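Local structure of putative metal-dependent hydrolase (Parabacteroides distasonis ATCC 8503, 3KL7) at residues V182-P185 / S191-A194. The protein is a putative hydrolase of the metallo-beta-lactamase superfamily that binds two zinc ions, probably for metal-dependent hydrolysis. Residues are numbered along the deposited sequence; the frame is centred on the assembly and turned at random.
Sequences VNQP and SQAA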
loop_
_atom_site.group_PDB
_atom_site.type_symbol
_atom_site.label_atom_id
_atom_site.label_comp_id
_atom_site.label_asym_id
_atom_site.label_seq_id
_atom_site.Cartn_x
_atom_site.Cartn_y
_atom_site.Cartn_z
ATOM N N VAL A 182 8.440 6.793 -2.028
ATOM C CA VAL A 182 9.536 7.552 -2.573
ATOM C C VAL A 182 9.778 8.840 -1.757
ATOM O O VAL A 182 9.541 9.967 -2.247
ATOM C CB VAL A 182 9.257 7.925 -4.080
ATOM C CG1 VAL A 182 10.507 8.415 -4.751
ATOM C CG2 VAL A 182 8.632 6.698 -4.868
ATOM N N ASN A 183 10.236 8.679 -0.514
ATOM C CA ASN A 183 10.679 9.818 0.275
ATOM C C ASN A 183 11.961 9.513 1.030
ATOM O O ASN A 183 12.320 8.365 1.192
ATOM C CB ASN A 183 9.567 10.337 1.223
ATOM C CG ASN A 183 9.283 9.403 2.375
ATOM O OD1 ASN A 183 9.473 8.188 2.280
ATOM N ND2 ASN A 183 8.805 9.956 3.457
ATOM N N GLN A 184 12.653 10.561 1.469
ATOM C CA GLN A 184 13.908 10.398 2.138
ATOM C C GLN A 184 13.894 11.031 3.541
ATOM O O GLN A 184 13.247 12.042 3.754
ATOM C CB GLN A 184 15.032 10.987 1.288
ATOM C CG GLN A 184 15.413 10.079 0.101
ATOM C CD GLN A 184 16.147 8.819 0.548
ATOM O OE1 GLN A 184 17.343 8.878 0.894
ATOM N NE2 GLN A 184 15.441 7.669 0.554
ATOM N N PRO A 185 14.619 10.414 4.508
ATOM C CA PRO A 185 15.457 9.222 4.327
ATOM C C PRO A 185 14.724 7.874 4.566
ATOM O O PRO A 185 15.351 6.819 4.557
ATOM C CB PRO A 185 16.529 9.416 5.372
ATOM C CG PRO A 185 15.809 10.144 6.509
ATOM C CD PRO A 185 14.677 10.921 5.893
ATOM N N SER A 191 15.739 7.210 -8.115
ATOM C CA SER A 191 16.514 6.163 -8.776
ATOM C C SER A 191 16.243 4.791 -8.196
ATOM O O SER A 191 16.149 3.821 -8.938
ATOM C CB SER A 191 17.991 6.471 -8.731
ATOM O OG SER A 191 18.304 7.483 -9.668
ATOM N N GLN A 192 16.105 4.716 -6.871
ATOM C CA GLN A 192 15.798 3.448 -6.198
ATOM C C GLN A 192 14.455 2.931 -6.606
ATOM O O GLN A 192 14.314 1.759 -6.885
ATOM C CB GLN A 192 15.802 3.619 -4.700
ATOM C CG GLN A 192 17.105 3.395 -4.054
ATOM C CD GLN A 192 17.020 3.641 -2.570
ATOM O OE1 GLN A 192 16.299 4.509 -2.139
ATOM N NE2 GLN A 192 17.757 2.870 -1.789
ATOM N N ALA A 193 13.455 3.819 -6.606
ATOM C CA ALA A 193 12.113 3.486 -7.044
ATOM C C ALA A 193 12.107 2.960 -8.486
ATOM O O ALA A 193 11.429 1.973 -8.791
ATOM C CB ALA A 193 11.219 4.697 -6.933
ATOM N N ALA A 194 12.857 3.617 -9.364
ATOM C CA ALA A 194 12.947 3.185 -10.764
ATOM C C ALA A 194 13.558 1.771 -10.852
ATOM O O ALA A 194 13.055 0.914 -11.572
ATOM C CB ALA A 194 13.772 4.188 -11.594
HETATM O O HOH W 1 17.297 5.510 0.062
#
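Val182 and Ala193 mark the closest backbone approach, 6.6 Å between their CA atoms, where the loop 182-185, extended through Gln184 and ending at a cis peptide bond before Pro185, passes the first turn of helix 190-200. No hydrogen bond joins the two segments directly; an apolar touch and a water do so instead. Val182 CG2 lies 3.9 Å from Ala193 CB. With CG1 anti to the backbone N (chi1 -166°), CG2 is left beside that N as the branch that meets the helix. A compact apolar branch suits this buried position, and the small alanine lets the helix lie close, its methyl also packing on Leu218 of helix 217-221.

Two residues on in the loop and one back on the helix, Gln184 NE2 and Gln192 OE1 stay 4.2 Å apart, with a water bridging them. The water accepts from Gln184 NE2 at 2.9 Å and donates to Gln192 OE1 at 2.6 Å. Gln184 folds back, chi2 -71°, which brings NE2 to Asn183 O at 3.3 Å, above the carbonyl plane and with a bent N-H...O angle of 137°. Long amides suit these places because each both donates and accepts: Arg136 holds Gln184 OE1, while Glu164 takes Gln192 NE2 and Thr189 N gives to its OE1.

This is the strand-to-helix link of a beta-alpha-beta crossover between parallel strands 177-181 and 204-208, the second leading to the zinc ligand His209. A small apolar seam lies inside; beside it, a partly exposed amide-water link joins two amides whose turn is probably fixed by these several bonds together.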